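Local atomic coordinates of Mannose/sialic acid-binding lectin (Polygonatum cyrtonema, PDB entry 3A0C), a protein that probably binds mannose and related sugars through a bulb-type lectin domain of beta-prism II fold. Residues 4-12 / 52-60; 18-26 / 33-41. One frame throughout, in Å; residues are numbered along the deposited sequence.

Contact 1 (4-12 / 52-60)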
loop_
_atom_site.group_PDB
_atom_site.type_symbol
_atom_site.label_atom_id
_atom_site.label_comp_id
_atom_site.label_asym_id
_atom_site.label_seq_id
_atom_site.Cartn_x
_atom_site.Cartn_y
_atom_site.Cartn_z
ATOM N N LEU A 4 -5.824 -0.203 -1.101
ATOM C CA LEU A 4 -7.028 -1.028 -1.149
ATOM C C LEU A 4 -6.519 -2.466 -1.183
ATOM O O LEU A 4 -5.884 -2.876 -2.148
ATOM C CB LEU A 4 -7.841 -0.763 -2.424
ATOM C CG LEU A 4 -9.088 -1.649 -2.579
ATOM C CD1 LEU A 4 -10.193 -1.077 -1.715
ATOM C CD2 LEU A 4 -9.546 -1.724 -4.043
ATOM N N SER A 5 -6.790 -3.234 -0.139
ATOM C CA SER A 5 -6.302 -4.602 -0.103
ATOM C C SER A 5 -7.352 -5.682 -0.340
ATOM O O SER A 5 -8.509 -5.525 0.019
ATOM C CB SER A 5 -5.574 -4.857 1.217
ATOM O OG SER A 5 -6.437 -4.654 2.315
ATOM N N SER A 6 -6.915 -6.778 -0.953
ATOM C CA SER A 6 -7.767 -7.918 -1.261
ATOM C C SER A 6 -8.571 -8.375 -0.045
ATOM O O SER A 6 -8.017 -8.525 1.031
ATOM C CB SER A 6 -6.896 -9.088 -1.724
ATOM O OG SER A 6 -5.960 -8.663 -2.689
ATOM N N PRO A 7 -9.875 -8.651 -0.213
ATOM C CA PRO A 7 -10.666 -8.564 -1.448
ATOM C C PRO A 7 -11.609 -7.381 -1.341
ATOM O O PRO A 7 -12.760 -7.450 -1.755
ATOM C CB PRO A 7 -11.415 -9.883 -1.460
ATOM C CG PRO A 7 -11.794 -10.005 -0.017
ATOM C CD PRO A 7 -10.530 -9.559 0.744
ATOM N N ASN A 8 -11.100 -6.303 -0.758
ATOM C CA ASN A 8 -11.868 -5.090 -0.575
ATOM C C ASN A 8 -12.259 -4.448 -1.894
ATOM O O ASN A 8 -11.768 -4.829 -2.950
ATOM C CB ASN A 8 -11.073 -4.103 0.285
ATOM C CG ASN A 8 -11.794 -3.751 1.578
ATOM O OD1 ASN A 8 -12.350 -4.626 2.251
ATOM N ND2 ASN A 8 -11.793 -2.463 1.932
ATOM N N SER A 9 -13.143 -3.465 -1.819
ATOM C CA SER A 9 -13.609 -2.774 -3.001
ATOM C C SER A 9 -13.761 -1.278 -2.801
ATOM O O SER A 9 -13.894 -0.792 -1.686
ATOM C CB SER A 9 -14.946 -3.376 -3.442
ATOM O OG SER A 9 -15.642 -2.506 -4.316
ATOM N N LEU A 10 -13.697 -0.549 -3.906
ATOM C CA LEU A 10 -13.885 0.897 -3.914
ATOM C C LEU A 10 -15.235 1.125 -4.611
ATOM O O LEU A 10 -15.313 1.133 -5.839
ATOM C CB LEU A 10 -12.791 1.585 -4.725
ATOM C CG LEU A 10 -11.470 1.926 -4.071
ATOM C CD1 LEU A 10 -10.673 2.769 -5.060
ATOM C CD2 LEU A 10 -11.699 2.720 -2.800
ATOM N N PHE A 11 -16.295 1.287 -3.836
ATOM C CA PHE A 11 -17.606 1.491 -4.420
ATOM C C PHE A 11 -17.731 2.856 -5.080
ATOM O O PHE A 11 -16.801 3.674 -5.024
ATOM C CB PHE A 11 -18.675 1.289 -3.355
ATOM C CG PHE A 11 -18.652 -0.084 -2.743
ATOM C CD1 PHE A 11 -17.887 -0.346 -1.609
ATOM C CD2 PHE A 11 -19.353 -1.131 -3.336
ATOM C CE1 PHE A 11 -17.819 -1.637 -1.076
ATOM C CE2 PHE A 11 -19.294 -2.424 -2.817
ATOM C CZ PHE A 11 -18.528 -2.679 -1.686
ATOM N N THR A 12 -18.874 3.090 -5.724
ATOM C CA THR A 12 -19.108 4.346 -6.425
ATOM C C THR A 12 -18.828 5.545 -5.538
ATOM O O THR A 12 -19.265 5.601 -4.401
ATOM C CB THR A 12 -20.560 4.428 -6.961
ATOM O OG1 THR A 12 -20.779 3.365 -7.894
ATOM C CG2 THR A 12 -20.798 5.751 -7.662
ATOM N N GLY A 52 -23.624 2.185 -10.881
ATOM C CA GLY A 52 -23.309 1.600 -9.598
ATOM C C GLY A 52 -22.072 0.726 -9.620
ATOM O O GLY A 52 -22.048 -0.323 -8.991
ATOM N N CYS A 53 -21.044 1.148 -10.340
ATOM C CA CYS A 53 -19.801 0.378 -10.404
ATOM C C CYS A 53 -18.984 0.395 -9.103
ATOM O O CYS A 53 -19.120 1.297 -8.267
ATOM C CB CYS A 53 -18.901 0.886 -11.536
ATOM S SG CYS A 53 -19.362 0.322 -13.201
ATOM N N ARG A 54 -18.146 -0.629 -8.958
ATOM C CA ARG A 54 -17.250 -0.781 -7.820
ATOM C C ARG A 54 -15.967 -1.384 -8.375
ATOM O O ARG A 54 -15.998 -2.111 -9.356
ATOM C CB ARG A 54 -17.839 -1.712 -6.761
ATOM C CG ARG A 54 -18.046 -3.140 -7.216
ATOM C CD ARG A 54 -18.671 -3.982 -6.113
ATOM N NE ARG A 54 -19.390 -5.143 -6.638
ATOM C CZ ARG A 54 -18.818 -6.284 -6.998
ATOM N NH1 ARG A 54 -17.503 -6.442 -6.893
ATOM N NH2 ARG A 54 -19.566 -7.267 -7.467
ATOM N N LEU A 55 -14.840 -1.051 -7.768
ATOM C CA LEU A 55 -13.561 -1.590 -8.207
ATOM C C LEU A 55 -13.145 -2.598 -7.155
ATOM O O LEU A 55 -12.867 -2.238 -6.020
ATOM C CB LEU A 55 -12.509 -0.480 -8.308
ATOM C CG LEU A 55 -11.114 -0.984 -8.696
ATOM C CD1 LEU A 55 -10.958 -1.025 -10.212
ATOM C CD2 LEU A 55 -10.071 -0.085 -8.069
ATOM N N THR A 56 -13.102 -3.866 -7.528
ATOM C CA THR A 56 -12.745 -4.902 -6.590
ATOM C C THR A 56 -11.378 -5.487 -6.902
ATOM O O THR A 56 -11.072 -5.771 -8.061
ATOM C CB THR A 56 -13.781 -6.051 -6.622
ATOM O OG1 THR A 56 -15.096 -5.523 -6.422
ATOM C CG2 THR A 56 -13.493 -7.059 -5.545
ATOM N N LEU A 57 -10.545 -5.628 -5.869
ATOM C CA LEU A 57 -9.244 -6.274 -6.026
ATOM C C LEU A 57 -9.400 -7.665 -5.370
ATOM O O LEU A 57 -9.501 -7.777 -4.157
ATOM C CB LEU A 57 -8.125 -5.484 -5.328
ATOM C CG LEU A 57 -6.745 -6.175 -5.326
ATOM C CD1 LEU A 57 -6.299 -6.415 -6.746
ATOM C CD2 LEU A 57 -5.719 -5.336 -4.598
ATOM N N HIS A 58 -9.446 -8.715 -6.180
ATOM C CA HIS A 58 -9.606 -10.080 -5.679
ATOM C C HIS A 58 -8.333 -10.618 -5.046
ATOM O O HIS A 58 -7.245 -10.084 -5.268
ATOM C CB HIS A 58 -10.030 -11.006 -6.820
ATOM C CG HIS A 58 -11.343 -10.639 -7.429
ATOM N ND1 HIS A 58 -12.534 -10.767 -6.748
ATOM C CD2 HIS A 58 -11.650 -10.100 -8.632
ATOM C CE1 HIS A 58 -13.520 -10.322 -7.507
ATOM N NE2 HIS A 58 -13.012 -9.911 -8.656
ATOM N N ASN A 59 -8.467 -11.694 -4.275
ATOM C CA ASN A 59 -7.314 -12.287 -3.610
ATOM C C ASN A 59 -6.324 -12.940 -4.550
ATOM O O ASN A 59 -5.275 -13.403 -4.103
ATOM C CB ASN A 59 -7.745 -13.325 -2.574
ATOM C CG ASN A 59 -8.476 -12.718 -1.402
ATOM O OD1 ASN A 59 -8.100 -11.669 -0.896
ATOM N ND2 ASN A 59 -9.521 -13.392 -0.952
ATOM N N ASN A 60 -6.650 -12.998 -5.840
ATOM C CA ASN A 60 -5.733 -13.595 -6.807
ATOM C C ASN A 60 -4.959 -12.544 -7.605
ATOM O O ASN A 60 -4.202 -12.876 -8.511
ATOM C CB ASN A 60 -6.464 -14.574 -7.744
ATOM C CG ASN A 60 -7.483 -13.899 -8.634
ATOM O OD1 ASN A 60 -7.809 -12.730 -8.459
ATOM N ND2 ASN A 60 -8.001 -14.644 -9.598
#
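Phe-11 and Arg-54 run side by side in the same direction, with ring atom CE2 of Phe-11 3.7 Å from CD of Arg-54 and the ring and guanidinium planes turned 56° apart. Ser-9 OG sits over the centre of one face of the Phe-11 ring and makes a weak hydrogen bond to Leu-55 O. Arg-54 NH1 donates to Thr-56 OG1 in the guanidinium plane, a short (2.6 Å) but bent (131°) bond. Ser-9, Arg-54 and Thr-56 belong to strands 9-10 and 54-57, which pair antiparallel at one edge of a four-stranded sheet of the beta-prism II fold. On the buried face Leu-10 and Leu-55 lie alongside, CB to CB 4.1 Å; Leu-4, from strand 3-5 of a neighbouring sheet, brings CD2 to Leu-57 CB. Leu-10 N reaches Leu-55 O at 2.8 Å, and Leu-55 N returns a bond to Leu-10 O. Past the strands, Asn-59 OD1 lies close to Ser-6 CB and the Pro-7 ring, just after the cis peptide, while Ser-6 OG accepts a hydrogen bond from Tyr-85 N. At the opposite end Thr-12 OG1, anti to its carbonyl carbon (chi1 -61°), donates in the carbonyl plane to a lone pair of Cys-53 O (2.7 Å).

Contact 2 (18-26 / 33-41)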
loop_
_atom_site.group_PDB
_atom_site.type_symbol
_atom_site.label_atom_id
_atom_site.label_comp_id
_atom_site.label_asym_id
_atom_site.label_seq_id
_atom_site.Cartn_x
_atom_site.Cartn_y
_atom_site.Cartn_z
ATOM N N VAL A 18 -3.377 10.467 -1.872
ATOM C CA VAL A 18 -2.024 10.561 -1.339
ATOM C C VAL A 18 -1.427 11.881 -1.821
ATOM O O VAL A 18 -1.850 12.421 -2.843
ATOM C CB VAL A 18 -1.134 9.353 -1.811
ATOM C CG1 VAL A 18 -0.760 9.515 -3.267
ATOM C CG2 VAL A 18 0.108 9.233 -0.940
ATOM N N GLY A 19 -0.460 12.403 -1.070
ATOM C CA GLY A 19 0.181 13.649 -1.446
ATOM C C GLY A 19 1.115 13.453 -2.625
ATOM O O GLY A 19 1.558 12.325 -2.890
ATOM N N PRO A 20 1.470 14.535 -3.342
ATOM C CA PRO A 20 1.054 15.923 -3.113
ATOM C C PRO A 20 -0.405 16.309 -3.407
ATOM O O PRO A 20 -1.004 17.070 -2.640
ATOM C CB PRO A 20 2.043 16.711 -3.966
ATOM C CG PRO A 20 2.337 15.775 -5.095
ATOM C CD PRO A 20 2.525 14.474 -4.371
ATOM N N SER A 21 -0.982 15.798 -4.498
ATOM C CA SER A 21 -2.364 16.135 -4.863
ATOM C C SER A 21 -3.005 15.051 -5.735
ATOM O O SER A 21 -3.601 15.341 -6.779
ATOM C CB SER A 21 -2.374 17.471 -5.604
ATOM O OG SER A 21 -1.420 17.461 -6.656
ATOM N N TYR A 22 -2.897 13.806 -5.280
ATOM C CA TYR A 22 -3.412 12.658 -6.020
ATOM C C TYR A 22 -4.675 12.025 -5.428
ATOM O O TYR A 22 -4.787 11.848 -4.216
ATOM C CB TYR A 22 -2.294 11.609 -6.139
ATOM C CG TYR A 22 -0.984 12.172 -6.664
ATOM C CD1 TYR A 22 0.233 11.571 -6.340
ATOM C CD2 TYR A 22 -0.963 13.307 -7.475
ATOM C CE1 TYR A 22 1.439 12.087 -6.802
ATOM C CE2 TYR A 22 0.235 13.826 -7.954
ATOM C CZ TYR A 22 1.429 13.212 -7.610
ATOM O OH TYR A 22 2.616 13.715 -8.085
ATOM N N ARG A 23 -5.612 11.684 -6.312
ATOM C CA ARG A 23 -6.871 11.051 -5.932
ATOM C C ARG A 23 -7.291 10.034 -6.995
ATOM O O ARG A 23 -7.495 10.376 -8.154
ATOM C CB ARG A 23 -7.996 12.080 -5.799
ATOM C CG ARG A 23 -7.553 13.479 -5.455
ATOM C CD ARG A 23 -8.166 14.476 -6.445
ATOM N NE ARG A 23 -8.245 15.832 -5.899
ATOM C CZ ARG A 23 -8.826 16.853 -6.519
ATOM N NH1 ARG A 23 -9.375 16.682 -7.714
ATOM N NH2 ARG A 23 -8.878 18.039 -5.933
ATOM N N LEU A 24 -7.429 8.786 -6.578
ATOM C CA LEU A 24 -7.834 7.710 -7.461
ATOM C C LEU A 24 -9.285 7.431 -7.097
ATOM O O LEU A 24 -9.559 6.877 -6.033
ATOM C CB LEU A 24 -6.980 6.476 -7.193
ATOM C CG LEU A 24 -7.228 5.278 -8.094
ATOM C CD1 LEU A 24 -6.948 5.640 -9.548
ATOM C CD2 LEU A 24 -6.344 4.149 -7.640
ATOM N N ILE A 25 -10.198 7.796 -7.988
ATOM C CA ILE A 25 -11.621 7.637 -7.726
ATOM C C ILE A 25 -12.437 6.710 -8.629
ATOM O O ILE A 25 -12.218 6.621 -9.841
ATOM C CB ILE A 25 -12.311 9.031 -7.701
ATOM C CG1 ILE A 25 -13.799 8.884 -7.373
ATOM C CG2 ILE A 25 -12.164 9.710 -9.043
ATOM C CD1 ILE A 25 -14.500 10.194 -7.118
ATOM N N MET A 26 -13.381 6.004 -8.008
ATOM C CA MET A 26 -14.289 5.109 -8.716
ATOM C C MET A 26 -15.542 5.959 -8.888
ATOM O O MET A 26 -16.401 5.997 -8.016
ATOM C CB MET A 26 -14.591 3.874 -7.867
ATOM C CG MET A 26 -15.604 2.912 -8.470
ATOM S SD MET A 26 -15.103 2.146 -10.027
ATOM C CE MET A 26 -15.968 3.204 -11.224
ATOM N N VAL A 33 -10.728 6.713 -12.702
ATOM C CA VAL A 33 -9.700 7.669 -13.084
ATOM C C VAL A 33 -8.811 8.246 -11.974
ATOM O O VAL A 33 -9.230 8.423 -10.825
ATOM C CB VAL A 33 -10.359 8.827 -13.904
ATOM C CG1 VAL A 33 -11.804 8.992 -13.500
ATOM C CG2 VAL A 33 -9.609 10.119 -13.697
ATOM N N LEU A 34 -7.568 8.533 -12.345
ATOM C CA LEU A 34 -6.574 9.098 -11.436
ATOM C C LEU A 34 -6.472 10.599 -11.662
ATOM O O LEU A 34 -6.198 11.034 -12.774
ATOM C CB LEU A 34 -5.209 8.447 -11.693
ATOM C CG LEU A 34 -3.989 9.021 -10.982
ATOM C CD1 LEU A 34 -4.188 9.021 -9.480
ATOM C CD2 LEU A 34 -2.787 8.184 -11.348
ATOM N N TYR A 35 -6.697 11.390 -10.616
ATOM C CA TYR A 35 -6.617 12.841 -10.730
ATOM C C TYR A 35 -5.375 13.427 -10.096
ATOM O O TYR A 35 -4.937 12.978 -9.038
ATOM C CB TYR A 35 -7.832 13.492 -10.089
ATOM C CG TYR A 35 -9.076 13.337 -10.919
ATOM C CD1 TYR A 35 -9.276 14.110 -12.055
ATOM C CD2 TYR A 35 -10.042 12.393 -10.586
ATOM C CE1 TYR A 35 -10.412 13.951 -12.853
ATOM C CE2 TYR A 35 -11.182 12.221 -11.371
ATOM C CZ TYR A 35 -11.356 13.005 -12.509
ATOM O OH TYR A 35 -12.445 12.823 -13.325
ATOM N N ASP A 36 -4.813 14.436 -10.753
ATOM C CA ASP A 36 -3.631 15.131 -10.258
ATOM C C ASP A 36 -4.021 16.599 -10.220
ATOM O O ASP A 36 -4.020 17.268 -11.246
ATOM C CB ASP A 36 -2.447 14.941 -11.209
ATOM C CG ASP A 36 -1.166 15.581 -10.684
ATOM O OD1 ASP A 36 -1.252 16.422 -9.757
ATOM O OD2 ASP A 36 -0.081 15.252 -11.207
ATOM N N SER A 37 -4.367 17.086 -9.032
ATOM C CA SER A 37 -4.797 18.474 -8.849
ATOM C C SER A 37 -5.990 18.856 -9.727
ATOM O O SER A 37 -6.081 19.997 -10.191
ATOM C CB SER A 37 -3.646 19.439 -9.133
ATOM O OG SER A 37 -2.659 19.370 -8.125
ATOM N N GLY A 38 -6.895 17.912 -9.967
ATOM C CA GLY A 38 -8.046 18.214 -10.790
ATOM C C GLY A 38 -7.860 17.822 -12.233
ATOM O O GLY A 38 -8.786 17.902 -13.019
ATOM N N LYS A 39 -6.659 17.387 -12.582
ATOM C CA LYS A 39 -6.352 16.982 -13.950
ATOM C C LYS A 39 -6.323 15.463 -14.072
ATOM O O LYS A 39 -5.585 14.792 -13.348
ATOM C CB LYS A 39 -4.982 17.553 -14.371
ATOM C CG LYS A 39 -4.177 16.658 -15.339
ATOM C CD LYS A 39 -2.694 17.045 -15.377
ATOM C CE LYS A 39 -1.827 15.972 -16.050
ATOM N NZ LYS A 39 -2.164 15.743 -17.492
ATOM N N PRO A 40 -7.136 14.897 -14.977
ATOM C CA PRO A 40 -7.125 13.441 -15.133
ATOM C C PRO A 40 -5.845 13.007 -15.863
ATOM O O PRO A 40 -5.641 13.354 -17.029
ATOM C CB PRO A 40 -8.394 13.171 -15.940
ATOM C CG PRO A 40 -8.578 14.424 -16.726
ATOM C CD PRO A 40 -8.248 15.501 -15.733
ATOM N N VAL A 41 -4.981 12.268 -15.162
ATOM C CA VAL A 41 -3.716 11.789 -15.730
ATOM C C VAL A 41 -3.815 10.326 -16.141
ATOM O O VAL A 41 -2.946 9.819 -16.848
ATOM C CB VAL A 41 -2.547 11.918 -14.723
ATOM C CG1 VAL A 41 -2.471 13.333 -14.201
ATOM C CG2 VAL A 41 -2.726 10.920 -13.578
#
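A beta hairpin of the bulb-type lectin domain brings strand 22-26 against strand 32-36; Gln-27, Val-33 and Tyr-35 fit the QxDxNxVxY signature that binds mannose in relatives, so this hairpin probably forms part of a sugar site. Backbone ladder bonds join Arg-23 to Tyr-35, the shorter being Tyr-35 N to Arg-23 O at 2.8 Å, and Ile-25 to Val-33. On the face carrying these four residues, CG2 of Ile-25 meets the Tyr-35 ring at its edge, 3.6 Å from CE2, while Val-33 CG2 sits over one ring face, toward the rim. Tyr-35 OH is hydrogen-bonded to Gln-27 OE1, so one face, one edge and the hydroxyl each have a neighbour. Arg-23 bends at chi2 (129°), which lays its CD 3.8 Å from Tyr-35 CB and puts one face of the guanidinium under Gly-38 N in the type I' turn from Asp-36 to Lys-39. On the other face Leu-24 and Leu-34 cross at about a right angle, CD1 of Leu-24 being 3.9 Å from CB of Leu-34. Farther along, Asp-36 OD1 lies in the plane of the Tyr-22 ring, 3.5 Å from CE2, with the carboxylate turned 83° to the ring; OD2 forms a salt bridge with Arg-93, which probably steadies the negative charge. Ser-21 OG and Ser-37 OG share a 2.7 Å hydrogen bond where the type I' turn begins, at the end away from the hairpin's own connection. Strand 15-18 pairs with 22-26 and strand 39-43 with 32-36, while Leu-24 and Leu-34 face strands 86-89 and 95-104.

In the fold
Contacts 1 and 2 belong to two different sheets of the beta-prism, their centres about 18 Å apart, yet they meet at Met-26, the last residue of strand 22-26. Its CG lies 3.2 Å from Leu-10 O and its CE 3.8 Å from Cys-53 CB, so the end of the contact 2 hairpin packs against the strand pair of contact 1. The Cys-53 to Cys-30 disulfide joins the lead-in to strand 54-57 to the hairpin's turn. Phe-32, just ahead of 33-41, touches Leu-10 and Leu-55. From strand 86-89 of the third sheet, Leu-87 packs on both contacts and Leu-89 on contact 2. The probable mannose site is on the contact 2 hairpin, around Gln-27, Val-33 and Tyr-35.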